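Long-range contacts in pmbA-related protein (Thermotoga maritima, PDB 1VL4), which is of unproven function but belongs to the peptidase U62 family and may act as a metallopeptidase: residues V31-S36 and I65-D70; F106-K111 and N167-D172; K111-M116 and G301-E306. All coordinates share one frame; numbering follows the deposited sequence.

In the fold
The three contacts follow one another from the long antiparallel sheet to the C-terminal part of the chain, with about 11 Å between the centres of contacts 1 and 2 and about 13 Å between those of contacts 2 and 3. Contact 1 has the largest share of buried residues and is a regular strand pair, joined by backbone bonds and aliphatic packing. Contacts 2 and 3 hold loops: they share Lys111 and lie on the same linker after helix 84-93. Contact 2 ties it to the turn after strand 148-167 through an asparagine, a buried phenylalanine and a partly exposed one. Contact 3 ties it to 301-306 with a tyrosine, a proline, a salt bridge and waters.

Contact 1 (V31-S36 and I65-D70); sequences VEVQIS and IKVLKD
Val33 lays its CG2 methyl against CG2 of Ile65, 4.0 Å away. With CG1 at a chi1 of 70°, CG2 of this valine stands anti to its own nitrogen and so beside the carbonyl carbon, and it also comes near Lys66 O. Val31, at the start of the segment, turns CG1 onto the aliphatic part of Lys69, meeting CD at 3.7 Å, while the ammonium end of the lysine leads away.

The backbones run antiparallel, with hydrogen-bonded pairs at Glu32–Leu68 and Gln34–Lys66 and non-hydrogen-bonded pairs at Val33–Val67 and Ile35–Ile65. In the first pair Glu32 N gives to Leu68 O at 3.0 Å and Leu68 N returns a bond to Glu32 O at 2.9 Å. In the second, both Gln34 N to Lys66 O and Lys66 N to Gln34 O span 2.8 Å. Val33 CA adds a CA-H...O contact to Lys66 O.

Val33, Ile35, Ile65 and Val67 share one face, covered by helices 15-29 and 84-93. On the other, Glu32, Gln34 and Leu68 meet Phe106; the polar ends are held beyond the pair, Glu32 OE1 by Thr168 and Gln34 OE1 by Asn167. The arrangement is the open end of a long beta hairpin, strands 32-48 and 51-69, two interior strands of a six-stranded antiparallel sheet, flanked by strands 72-78 and 148-167.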
ATOM      1  N   VAL A  31      22.505  -7.561 -28.097  1.00  9.55           N
ATOM      2  CA  VAL A  31      21.325  -7.808 -27.271  1.00  9.30           C
ATOM      3  C   VAL A  31      20.073  -7.231 -27.914  1.00  9.77           C
ATOM      4  O   VAL A  31      20.164  -6.454 -28.878  1.00  8.29           O
ATOM      5  CB  VAL A  31      21.538  -7.213 -25.847  1.00  7.22           C
ATOM      6  CG1 VAL A  31      22.807  -7.766 -25.235  1.00 12.86           C
ATOM      7  CG2 VAL A  31      21.577  -5.686 -25.860  1.00  6.92           C
ATOM      8  N   GLU A  32      18.898  -7.621 -27.409  1.00  8.93           N
ATOM      9  CA  GLU A  32      17.676  -6.969 -27.790  1.00  7.91           C
ATOM     10  C   GLU A  32      17.386  -5.955 -26.681  1.00  9.34           C
ATOM     11  O   GLU A  32      17.891  -6.099 -25.563  1.00  9.64           O
ATOM     12  CB  GLU A  32      16.483  -7.933 -27.917  1.00 11.83           C
ATOM     13  CG  GLU A  32      16.761  -9.183 -28.729  1.00 13.56           C
ATOM     14  CD  GLU A  32      17.011  -8.889 -30.192  1.00 16.41           C
ATOM     15  OE1 GLU A  32      16.729  -7.758 -30.645  1.00 12.04           O
ATOM     16  OE2 GLU A  32      17.509  -9.798 -30.886  1.00 15.09           O
ATOM     17  N   VAL A  33      16.636  -4.913 -27.011  1.00  8.12           N
ATOM     18  CA  VAL A  33      16.132  -3.974 -26.004  1.00  8.50           C
ATOM     19  C   VAL A  33      14.654  -3.705 -26.218  1.00  9.49           C
ATOM     20  O   VAL A  33      14.128  -3.728 -27.361  1.00  8.88           O
ATOM     21  CB  VAL A  33      16.976  -2.653 -25.932  1.00  8.02           C
ATOM     22  CG1 VAL A  33      16.774  -1.798 -27.195  1.00 12.34           C
ATOM     23  CG2 VAL A  33      16.664  -1.877 -24.703  1.00 16.41           C
ATOM     24  N   GLN A  34      13.970  -3.522 -25.084  1.00  7.11           N
ATOM     25  CA  GLN A  34      12.576  -3.146 -25.034  1.00  8.64           C
ATOM     26  C   GLN A  34      12.396  -1.960 -24.103  1.00  9.82           C
ATOM     27  O   GLN A  34      12.977  -1.906 -23.017  1.00 11.02           O
ATOM     28  CB  GLN A  34      11.705  -4.309 -24.598  1.00 10.79           C
ATOM     29  CG  GLN A  34      10.243  -3.990 -24.488  1.00 12.43           C
ATOM     30  CD  GLN A  34       9.416  -5.276 -24.341  1.00 19.49           C
ATOM     31  OE1 GLN A  34       9.104  -5.958 -25.315  1.00 10.29           O
ATOM     32  NE2 GLN A  34       9.144  -5.649 -23.101  1.00 11.89           N
ATOM     33  N   ILE A  35      11.616  -0.996 -24.572  1.00  9.25           N
ATOM     34  CA  ILE A  35      11.364   0.233 -23.867  1.00 11.74           C
ATOM     35  C   ILE A  35       9.858   0.385 -23.666  1.00 10.86           C
ATOM     36  O   ILE A  35       9.068   0.323 -24.617  1.00 10.14           O
ATOM     37  CB  ILE A  35      11.901   1.462 -24.617  1.00 12.21           C
ATOM     38  CG1 ILE A  35      13.339   1.256 -25.034  1.00 20.50           C
ATOM     39  CG2 ILE A  35      11.749   2.706 -23.710  1.00 15.08           C
ATOM     40  CD1 ILE A  35      13.760   2.211 -26.132  1.00 24.47           C
ATOM     41  N   SER A  36       9.463   0.537 -22.410  1.00  7.71           N
ATOM     42  CA  SER A  36       8.089   0.735 -22.049  1.00 10.81           C
ATOM     43  C   SER A  36       7.981   2.150 -21.425  1.00 14.09           C
ATOM     44  O   SER A  36       8.759   2.550 -20.521  1.00 14.81           O
ATOM     45  CB  SER A  36       7.614  -0.341 -21.076  1.00 16.06           C
ATOM     46  OG  SER A  36       7.777  -1.631 -21.635  1.00 21.11           O
ATOM     47  N   ILE A  65      13.603   0.308 -19.230  1.00  9.51           N
ATOM     48  CA  ILE A  65      14.535  -0.151 -20.253  1.00 10.69           C
ATOM     49  C   ILE A  65      14.914  -1.608 -19.911  1.00 11.77           C
ATOM     50  O   ILE A  65      15.500  -1.867 -18.841  1.00  8.83           O
ATOM     51  CB  ILE A  65      15.761   0.707 -20.282  1.00  8.07           C
ATOM     52  CG1 ILE A  65      15.419   2.152 -20.654  1.00 15.81           C
ATOM     53  CG2 ILE A  65      16.815   0.152 -21.298  1.00 14.04           C
ATOM     54  CD1 ILE A  65      15.920   3.169 -19.717  1.00 19.73           C
ATOM     55  N   LYS A  66      14.544  -2.553 -20.777  1.00  8.23           N
ATOM     56  CA  LYS A  66      14.868  -3.952 -20.522  1.00 10.34           C
ATOM     57  C   LYS A  66      15.715  -4.531 -21.670  1.00 10.11           C
ATOM     58  O   LYS A  66      15.311  -4.443 -22.847  1.00  8.65           O
ATOM     59  CB  LYS A  66      13.594  -4.745 -20.351  1.00 10.74           C
ATOM     60  CG  LYS A  66      13.766  -6.212 -19.973  1.00  9.66           C
ATOM     61  CD  LYS A  66      12.410  -6.841 -19.754  1.00 18.76           C
ATOM     62  CE  LYS A  66      11.918  -6.724 -18.308  1.00 25.35           C
ATOM     63  NZ  LYS A  66      10.633  -7.473 -18.090  1.00 32.29           N
ATOM     64  N   VAL A  67      16.857  -5.107 -21.321  0.50  8.83           N
ATOM     65  CA  VAL A  67      17.774  -5.700 -22.309  0.50  9.77           C
ATOM     66  C   VAL A  67      17.751  -7.229 -22.169  0.50 10.99           C
ATOM     67  O   VAL A  67      17.796  -7.743 -21.036  0.50  4.12           O
ATOM     68  CB  VAL A  67      19.176  -5.188 -22.123  0.50 10.51           C
ATOM     69  CG1 VAL A  67      20.146  -5.935 -23.009  0.50 12.37           C
ATOM     70  CG2 VAL A  67      19.229  -3.675 -22.405  0.50 11.77           C
ATOM     71  N   LEU A  68      17.708  -7.925 -23.320  1.00 11.81           N
ATOM     72  CA  LEU A  68      17.526  -9.395 -23.400  1.00 10.26           C
ATOM     73  C   LEU A  68      18.756  -9.973 -24.074  1.00 12.09           C
ATOM     74  O   LEU A  68      19.122  -9.550 -25.147  1.00 11.69           O
ATOM     75  CB  LEU A  68      16.277  -9.723 -24.153  1.00 11.47           C
ATOM     76  CG  LEU A  68      15.945 -11.187 -24.443  1.00 10.54           C
ATOM     77  CD1 LEU A  68      15.626 -11.942 -23.172  1.00 15.70           C
ATOM     78  CD2 LEU A  68      14.748 -11.213 -25.393  1.00 16.28           C
ATOM     79  N   LYS A  69      19.459 -10.855 -23.377  1.00 11.38           N
ATOM     80  CA  LYS A  69      20.610 -11.559 -23.935  1.00 13.71           C
ATOM     81  C   LYS A  69      20.585 -13.016 -23.488  1.00 16.71           C
ATOM     82  O   LYS A  69      20.625 -13.288 -22.307  1.00 15.16           O
ATOM     83  CB  LYS A  69      21.909 -10.926 -23.489  1.00 14.37           C
ATOM     84  CG  LYS A  69      23.135 -11.360 -24.291  1.00 15.61           C
ATOM     85  CD  LYS A  69      24.380 -10.724 -23.708  1.00 19.43           C
ATOM     86  CE  LYS A  69      25.671 -11.057 -24.449  1.00 24.04           C
ATOM     87  NZ  LYS A  69      26.842 -10.597 -23.644  1.00 25.17           N
ATOM     88  N   ASP A  70      20.482 -13.936 -24.447  1.00 21.08           N
ATOM     89  CA  ASP A  70      20.534 -15.384 -24.210  1.00 22.40           C
ATOM     90  C   ASP A  70      19.450 -15.769 -23.245  1.00 20.67           C
ATOM     91  O   ASP A  70      19.690 -16.549 -22.329  1.00 20.81           O
ATOM     92  CB  ASP A  70      21.894 -15.846 -23.665  1.00 26.15           C
ATOM     93  CG  ASP A  70      23.034 -15.654 -24.655  1.00 34.12           C
ATOM     94  OD1 ASP A  70      22.795 -15.841 -25.869  1.00 42.36           O
ATOM     95  OD2 ASP A  70      24.166 -15.324 -24.209  1.00 40.61           O
TER

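Contact 2 (F106-K111 and N167-D172); sequences FFEGGK and NTLGLD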
ATOM      1  N   PHE A 106      11.031 -11.541 -25.810  1.00 16.04           N
ATOM      2  CA  PHE A 106      10.219 -10.409 -26.220  1.00 13.81           C
ATOM      3  C   PHE A 106       9.271 -10.831 -27.345  1.00 13.16           C
ATOM      4  O   PHE A 106       9.562 -11.762 -28.103  1.00 11.70           O
ATOM      5  CB  PHE A 106      11.084  -9.281 -26.762  1.00 16.39           C
ATOM      6  CG  PHE A 106      11.989  -8.609 -25.740  1.00 11.30           C
ATOM      7  CD1 PHE A 106      11.743  -8.685 -24.359  1.00 17.06           C
ATOM      8  CD2 PHE A 106      13.078  -7.846 -26.187  1.00 13.27           C
ATOM      9  CE1 PHE A 106      12.598  -7.998 -23.438  1.00 12.65           C
ATOM     10  CE2 PHE A 106      13.938  -7.177 -25.275  1.00 11.60           C
ATOM     11  CZ  PHE A 106      13.687  -7.272 -23.887  1.00 12.29           C
ATOM     12  N   PHE A 107       8.190 -10.082 -27.449  1.00 12.03           N
ATOM     13  CA  PHE A 107       7.201 -10.212 -28.476  1.00 14.41           C
ATOM     14  C   PHE A 107       7.579  -9.398 -29.716  1.00 11.34           C
ATOM     15  O   PHE A 107       8.002  -8.241 -29.630  1.00 10.47           O
ATOM     16  CB  PHE A 107       5.831  -9.774 -27.939  1.00 14.20           C
ATOM     17  CG  PHE A 107       4.674 -10.277 -28.749  1.00 10.09           C
ATOM     18  CD1 PHE A 107       4.427 -11.635 -28.834  1.00 16.17           C
ATOM     19  CD2 PHE A 107       3.827  -9.414 -29.405  1.00 15.14           C
ATOM     20  CE1 PHE A 107       3.328 -12.112 -29.555  1.00 18.73           C
ATOM     21  CE2 PHE A 107       2.740  -9.900 -30.155  1.00 12.88           C
ATOM     22  CZ  PHE A 107       2.491 -11.248 -30.210  1.00 14.71           C
ATOM     23  N   GLU A 108       7.419 -10.022 -30.871  1.00 14.53           N
ATOM     24  CA  GLU A 108       7.751  -9.410 -32.148  1.00 15.83           C
ATOM     25  C   GLU A 108       6.671  -8.484 -32.675  1.00 14.92           C
ATOM     26  O   GLU A 108       5.517  -8.585 -32.323  1.00 17.62           O
ATOM     27  CB  GLU A 108       7.973 -10.527 -33.186  1.00 21.14           C
ATOM     28  CG  GLU A 108       9.179 -11.360 -32.908  1.00 29.62           C
ATOM     29  CD  GLU A 108       9.370 -12.436 -33.951  1.00 44.19           C
ATOM     30  OE1 GLU A 108       8.661 -13.468 -33.850  1.00 41.35           O
ATOM     31  OE2 GLU A 108      10.208 -12.236 -34.867  1.00 44.45           O
ATOM     32  N   GLY A 109       7.053  -7.576 -33.563  1.00 16.96           N
ATOM     33  CA  GLY A 109       6.130  -6.682 -34.226  1.00 19.56           C
ATOM     34  C   GLY A 109       5.286  -7.423 -35.240  1.00 22.99           C
ATOM     35  O   GLY A 109       5.522  -8.608 -35.500  1.00 20.02           O
ATOM     36  N   GLY A 110       4.272  -6.740 -35.767  1.00 23.33           N
ATOM     37  CA  GLY A 110       3.495  -7.245 -36.904  1.00 22.63           C
ATOM     38  C   GLY A 110       2.115  -7.824 -36.640  1.00 24.20           C
ATOM     39  O   GLY A 110       1.412  -8.140 -37.598  1.00 20.38           O
ATOM     40  N   LYS A 111       1.718  -8.004 -35.379  1.00 20.72           N
ATOM     41  CA  LYS A 111       0.398  -8.544 -35.087  1.00 19.80           C
ATOM     42  C   LYS A 111      -0.700  -7.494 -35.221  1.00 16.55           C
ATOM     43  O   LYS A 111      -0.412  -6.303 -35.222  1.00 18.76           O
ATOM     44  CB  LYS A 111       0.362  -9.110 -33.663  1.00 20.76           C
ATOM     45  CG  LYS A 111       1.233 -10.335 -33.464  1.00 26.79           C
ATOM     46  CD  LYS A 111       0.748 -11.560 -34.256  1.00 33.75           C
ATOM     47  CE  LYS A 111       1.735 -12.725 -34.148  1.00 42.55           C
ATOM     48  NZ  LYS A 111       1.198 -13.942 -34.841  1.00 44.21           N
ATOM     49  N   ASN A 167      10.296  -2.466 -29.122  1.00  7.59           N
ATOM     50  CA  ASN A 167      11.492  -3.258 -29.011  1.00  9.34           C
ATOM     51  C   ASN A 167      12.184  -3.475 -30.370  1.00  8.62           C
ATOM     52  O   ASN A 167      11.601  -3.140 -31.432  1.00  6.71           O
ATOM     53  CB  ASN A 167      11.201  -4.566 -28.268  1.00  7.36           C
ATOM     54  CG  ASN A 167      10.383  -5.533 -29.045  1.00 11.61           C
ATOM     55  OD1 ASN A 167      10.489  -5.596 -30.245  1.00  9.18           O
ATOM     56  ND2 ASN A 167       9.606  -6.384 -28.333  1.00  8.89           N
ATOM     57  N   THR A 168      13.386  -4.028 -30.304  1.00  7.40           N
ATOM     58  CA  THR A 168      14.248  -4.249 -31.483  1.00  8.45           C
ATOM     59  C   THR A 168      13.750  -5.446 -32.346  1.00  8.41           C
ATOM     60  O   THR A 168      14.320  -5.738 -33.398  1.00 11.42           O
ATOM     61  CB  THR A 168      15.688  -4.442 -31.038  1.00 10.75           C
ATOM     62  OG1 THR A 168      15.741  -5.426 -29.987  1.00  9.97           O
ATOM     63  CG2 THR A 168      16.234  -3.105 -30.492  1.00 15.08           C
ATOM     64  N   LEU A 169      12.699  -6.130 -31.903  1.00  6.37           N
ATOM     65  CA  LEU A 169      12.016  -7.158 -32.717  1.00 10.23           C
ATOM     66  C   LEU A 169      10.849  -6.588 -33.518  1.00 10.37           C
ATOM     67  O   LEU A 169       9.990  -7.325 -34.057  1.00 12.29           O
ATOM     68  CB  LEU A 169      11.543  -8.329 -31.836  1.00 10.84           C
ATOM     69  CG  LEU A 169      12.615  -9.149 -31.148  1.00 15.23           C
ATOM     70  CD1 LEU A 169      13.126  -8.420 -29.886  1.00 17.42           C
ATOM     71  CD2 LEU A 169      11.974 -10.528 -30.829  1.00 16.95           C
ATOM     72  N   GLY A 170      10.798  -5.270 -33.612  1.00 10.90           N
ATOM     73  CA  GLY A 170       9.772  -4.632 -34.397  1.00 13.46           C
ATOM     74  C   GLY A 170       8.508  -4.261 -33.669  1.00 13.82           C
ATOM     75  O   GLY A 170       7.637  -3.661 -34.270  1.00 14.43           O
ATOM     76  N   LEU A 171       8.383  -4.593 -32.383  1.00 10.46           N
ATOM     77  CA  LEU A 171       7.205  -4.163 -31.635  1.00  8.96           C
ATOM     78  C   LEU A 171       7.221  -2.666 -31.554  1.00 10.07           C
ATOM     79  O   LEU A 171       8.271  -2.013 -31.290  1.00  8.87           O
ATOM     80  CB  LEU A 171       7.214  -4.699 -30.193  1.00 10.22           C
ATOM     81  CG  LEU A 171       5.977  -4.487 -29.319  1.00 11.76           C
ATOM     82  CD1 LEU A 171       4.815  -5.309 -29.866  1.00 12.63           C
ATOM     83  CD2 LEU A 171       6.266  -4.843 -27.828  1.00 10.11           C
ATOM     84  N   ASP A 172       6.057  -2.102 -31.784  1.00 13.21           N
ATOM     85  CA  ASP A 172       5.842  -0.675 -31.638  1.00 16.77           C
ATOM     86  C   ASP A 172       4.331  -0.356 -31.475  1.00 17.80           C
ATOM     87  O   ASP A 172       3.576  -0.259 -32.447  1.00 15.32           O
ATOM     88  CB  ASP A 172       6.421   0.076 -32.819  1.00 18.00           C
ATOM     89  CG  ASP A 172       6.500   1.592 -32.547  1.00 26.08           C
ATOM     90  OD1 ASP A 172       6.086   2.026 -31.442  1.00 31.71           O
ATOM     91  OD2 ASP A 172       7.030   2.318 -33.397  1.00 32.82           O
TER
HETATM   92  O   HOH W   1      11.058  -9.860 -35.412  1.00 21.56           O
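The Phe106 ring takes Leu169 CD1 at its edge, in plane, with CD2 of the phenylalanine 3.7 Å from that methyl. Asn167 slides past the same side chain in the opposite direction; its amide is nearly parallel to the ring, 13° apart, and ND2 comes to 3.6 Å from Phe106 CB. Leu171 CD1 lies at the edge of the Phe107 ring.

The amide of Asn167 is used on both its edge and its faces. ND2 donates to Phe107 O at 2.8 Å, almost straight and within the amide plane, and it also gives to Gln34 OE1 of strand 32-48. OD1 accepts from Leu169 N and Leu171 N, which arrive from opposite faces; the bond to Leu169 N makes an Asx turn. A chi1 of 71° sets CG between the backbone nitrogen and carbonyl carbon, folding the amide back over its own type I turn, Asn167 to Gly170. An alanine here is likely to leave Phe107 O and the amides of Leu169 and Leu171 without their mate, so that the turn would lose its inner brace.

Gly109 N donates to Leu169 O at 3.0 Å. Because Gly109 has no side chain, which would run into Gly170 O, the backbones can lie close. A water gives to both Glu108 OE2 and Leu169 O, while Glu108 CG rests 3.6 Å from Leu169 CD2. One amide thus joins turn, linker and strand at once, and these directional bonds fix the two irregular segments in place without strand pairing.

Contact 3 (K111-M116 and G301-E306); sequences KEYREM and GVPTTE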
ATOM      1  N   LYS A 111       1.718  -8.004 -35.379  1.00 20.72           N
ATOM      2  CA  LYS A 111       0.398  -8.544 -35.087  1.00 19.80           C
ATOM      3  C   LYS A 111      -0.700  -7.494 -35.221  1.00 16.55           C
ATOM      4  O   LYS A 111      -0.412  -6.303 -35.222  1.00 18.76           O
ATOM      5  CB  LYS A 111       0.362  -9.110 -33.663  1.00 20.76           C
ATOM      6  CG  LYS A 111       1.233 -10.335 -33.464  1.00 26.79           C
ATOM      7  CD  LYS A 111       0.748 -11.560 -34.256  1.00 33.75           C
ATOM      8  CE  LYS A 111       1.735 -12.725 -34.148  1.00 42.55           C
ATOM      9  NZ  LYS A 111       1.198 -13.942 -34.841  1.00 44.21           N
ATOM     10  N   GLU A 112      -1.960  -7.944 -35.290  1.00 18.44           N
ATOM     11  CA  GLU A 112      -3.128  -7.064 -35.247  1.00 17.57           C
ATOM     12  C   GLU A 112      -3.692  -6.979 -33.803  1.00 15.76           C
ATOM     13  O   GLU A 112      -3.742  -7.987 -33.073  1.00 15.77           O
ATOM     14  CB  GLU A 112      -4.259  -7.562 -36.124  1.00 15.60           C
ATOM     15  CG  GLU A 112      -3.888  -7.686 -37.590  1.00 27.68           C
ATOM     16  CD  GLU A 112      -5.105  -8.023 -38.506  1.00 28.19           C
ATOM     17  OE1 GLU A 112      -6.310  -8.038 -38.035  1.00 25.01           O
ATOM     18  OE2 GLU A 112      -4.818  -8.281 -39.705  1.00 41.99           O
ATOM     19  N   TYR A 113      -4.209  -5.787 -33.497  1.00 11.59           N
ATOM     20  CA  TYR A 113      -4.664  -5.392 -32.213  1.00 11.85           C
ATOM     21  C   TYR A 113      -6.061  -4.906 -32.413  1.00 12.80           C
ATOM     22  O   TYR A 113      -6.344  -4.288 -33.423  1.00 13.54           O
ATOM     23  CB  TYR A 113      -3.767  -4.259 -31.678  1.00 10.43           C
ATOM     24  CG  TYR A 113      -2.345  -4.743 -31.362  1.00  8.38           C
ATOM     25  CD1 TYR A 113      -1.391  -4.803 -32.356  1.00 13.67           C
ATOM     26  CD2 TYR A 113      -1.986  -5.120 -30.102  1.00 13.18           C
ATOM     27  CE1 TYR A 113      -0.104  -5.276 -32.095  1.00 13.21           C
ATOM     28  CE2 TYR A 113      -0.689  -5.575 -29.811  1.00  7.87           C
ATOM     29  CZ  TYR A 113       0.231  -5.660 -30.845  1.00 14.64           C
ATOM     30  OH  TYR A 113       1.488  -6.126 -30.608  1.00 10.61           O
ATOM     31  N   ARG A 114      -6.924  -5.150 -31.428  1.00 14.07           N
ATOM     32  CA  ARG A 114      -8.314  -4.675 -31.470  1.00 10.82           C
ATOM     33  C   ARG A 114      -8.313  -3.168 -31.312  1.00  9.28           C
ATOM     34  O   ARG A 114      -7.704  -2.626 -30.405  1.00 11.89           O
ATOM     35  CB  ARG A 114      -9.127  -5.268 -30.329  1.00 10.42           C
ATOM     36  CG  ARG A 114      -9.329  -6.765 -30.383  1.00 17.31           C
ATOM     37  CD  ARG A 114     -10.433  -7.219 -29.349  1.00 20.41           C
ATOM     38  NE  ARG A 114     -10.884  -8.598 -29.677  1.00 22.88           N
ATOM     39  CZ  ARG A 114     -12.030  -9.140 -29.285  1.00 15.73           C
ATOM     40  NH1 ARG A 114     -12.869  -8.457 -28.526  1.00 17.01           N
ATOM     41  NH2 ARG A 114     -12.319 -10.387 -29.630  1.00 32.37           N
ATOM     42  N   GLU A 115      -9.066  -2.512 -32.165  1.00 11.91           N
ATOM     43  CA  GLU A 115      -9.369  -1.069 -32.068  1.00 11.83           C
ATOM     44  C   GLU A 115     -10.457  -0.823 -31.039  1.00 15.30           C
ATOM     45  O   GLU A 115     -11.535  -1.400 -31.148  1.00 15.30           O
ATOM     46  CB  GLU A 115      -9.800  -0.571 -33.423  1.00  8.96           C
ATOM     47  CG  GLU A 115     -10.440   0.848 -33.517  1.00 21.31           C
ATOM     48  CD  GLU A 115      -9.545   1.963 -32.989  1.00 29.19           C
ATOM     49  OE1 GLU A 115      -8.290   1.798 -33.010  1.00 27.80           O
ATOM     50  OE2 GLU A 115     -10.107   3.011 -32.565  1.00 26.66           O
ATOM     51  N   MET A 116     -10.183   0.054 -30.070  1.00 14.56           N
ATOM     52  CA  MET A 116     -11.130   0.325 -28.979  1.00 13.43           C
ATOM     53  C   MET A 116     -11.052   1.801 -28.553  1.00 16.15           C
ATOM     54  O   MET A 116      -9.961   2.407 -28.581  1.00  9.60           O
ATOM     55  CB  MET A 116     -10.921  -0.633 -27.813  1.00 14.26           C
ATOM     56  CG  MET A 116      -9.549  -0.666 -27.298  1.00 14.21           C
ATOM     57  SD  MET A 116      -9.213  -1.731 -25.877  1.00 13.56           S
ATOM     58  CE  MET A 116      -9.309  -3.362 -26.628  1.00 10.76           C
ATOM     59  N   GLY A 301       3.281  -6.340 -24.687  1.00 12.71           N
ATOM     60  CA  GLY A 301       2.903  -5.930 -26.034  1.00 11.71           C
ATOM     61  C   GLY A 301       2.068  -6.955 -26.791  1.00 12.44           C
ATOM     62  O   GLY A 301       1.869  -6.830 -27.999  1.00 13.83           O
ATOM     63  N   VAL A 302       1.502  -7.924 -26.085  1.00 12.04           N
ATOM     64  CA  VAL A 302       0.735  -8.974 -26.741  1.00 12.15           C
ATOM     65  C   VAL A 302      -0.697  -8.480 -26.876  1.00 11.82           C
ATOM     66  O   VAL A 302      -1.264  -7.931 -25.912  1.00 11.71           O
ATOM     67  CB  VAL A 302       0.845 -10.324 -25.943  1.00 10.46           C
ATOM     68  CG1 VAL A 302      -0.101 -11.424 -26.500  1.00 12.14           C
ATOM     69  CG2 VAL A 302       2.265 -10.806 -25.857  1.00 17.32           C
ATOM     70  N   PRO A 303      -1.310  -8.663 -28.063  1.00 11.10           N
ATOM     71  CA  PRO A 303      -2.711  -8.243 -28.138  1.00 13.17           C
ATOM     72  C   PRO A 303      -3.593  -8.931 -27.089  1.00 13.53           C
ATOM     73  O   PRO A 303      -3.514 -10.168 -26.876  1.00 16.32           O
ATOM     74  CB  PRO A 303      -3.147  -8.675 -29.543  1.00 14.10           C
ATOM     75  CG  PRO A 303      -1.914  -8.906 -30.290  1.00 15.50           C
ATOM     76  CD  PRO A 303      -0.844  -9.214 -29.333  1.00 11.62           C
ATOM     77  N   THR A 304      -4.403  -8.125 -26.431  1.00 14.23           N
ATOM     78  CA  THR A 304      -5.420  -8.653 -25.531  1.00 14.10           C
ATOM     79  C   THR A 304      -6.488  -9.388 -26.368  1.00 13.11           C
ATOM     80  O   THR A 304      -6.744  -9.050 -27.536  1.00 18.42           O
ATOM     81  CB  THR A 304      -6.010  -7.528 -24.695  1.00 11.18           C
ATOM     82  OG1 THR A 304      -6.479  -6.469 -25.533  1.00 14.11           O
ATOM     83  CG2 THR A 304      -5.022  -6.980 -23.731  1.00 15.10           C
ATOM     84  N   THR A 305      -7.045 -10.427 -25.786  1.00 15.15           N
ATOM     85  CA  THR A 305      -7.983 -11.325 -26.431  1.00 11.76           C
ATOM     86  C   THR A 305      -9.235 -11.497 -25.564  1.00  9.29           C
ATOM     87  O   THR A 305      -9.205 -11.367 -24.327  1.00 12.05           O
ATOM     88  CB  THR A 305      -7.348 -12.728 -26.708  1.00 14.69           C
ATOM     89  OG1 THR A 305      -6.999 -13.363 -25.489  1.00 12.53           O
ATOM     90  CG2 THR A 305      -6.115 -12.618 -27.574  1.00 15.81           C
ATOM     91  N   GLU A 306     -10.338 -11.776 -26.242  1.00 11.58           N
ATOM     92  CA  GLU A 306     -11.615 -12.141 -25.622  1.00 10.85           C
ATOM     93  C   GLU A 306     -11.782 -13.660 -25.600  1.00 12.50           C
ATOM     94  O   GLU A 306     -11.666 -14.356 -26.633  1.00  9.78           O
ATOM     95  CB  GLU A 306     -12.766 -11.476 -26.328  1.00 13.60           C
ATOM     96  CG  GLU A 306     -14.190 -11.815 -25.773  1.00 13.95           C
ATOM     97  CD  GLU A 306     -15.278 -10.976 -26.413  1.00 15.48           C
ATOM     98  OE1 GLU A 306     -14.940 -10.126 -27.277  1.00 15.19           O
ATOM     99  OE2 GLU A 306     -16.459 -11.159 -26.020  1.00 12.09           O
TER
HETATM  100  O   HOH W   2      -6.024  -6.550 -29.016  1.00  2.00           O
HETATM  101  O   HOH W   3      -9.927 -12.319 -29.278  1.00  9.05           O
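Pro303, Arg114 and Tyr113 carry this loop-to-loop contact, whose centre is a CH-pi interaction between proline and tyrosine. Pro303 CG sits over one face of the Tyr113 ring, 3.9 Å from its centroid and 24° off the normal, displaced toward the rim near CE2. The same carbon rests 3.5 Å from Glu112 O, so the pyrrolidine is wedged between ring and backbone.

The hydroxyl takes part as well: Tyr113 OH donates to Gly301 O at 2.7 Å. This acceptor lies in the plane of the ring, at its edge, so that one carbonyl and one proline fix the tyrosine along two directions. Leu171, from segment 167-172, and Phe297 also touch it.

At the other end, Arg114 forms a salt bridge to Glu306. Its chain is extended from CG to NE and crosses the glutamate at about a right angle, with guanidinium and carboxylate planes 66° apart. Glu306 CB packs against the arginine at 3.5 Å from NH2. The second oxygen, OE2, pairs with Lys283, a second positive partner that is likely to favour the charged carboxylate.

Two waters bridge the segments. One accepts from Arg114 N and donates to Thr304 O; the other accepts from Glu306 N and, weakly, from Arg114 NH2. In the salt bridge itself, Arg114 NH1 lies 2.9 Å from Glu306 OE1, meeting the anti lone pair of that oxygen.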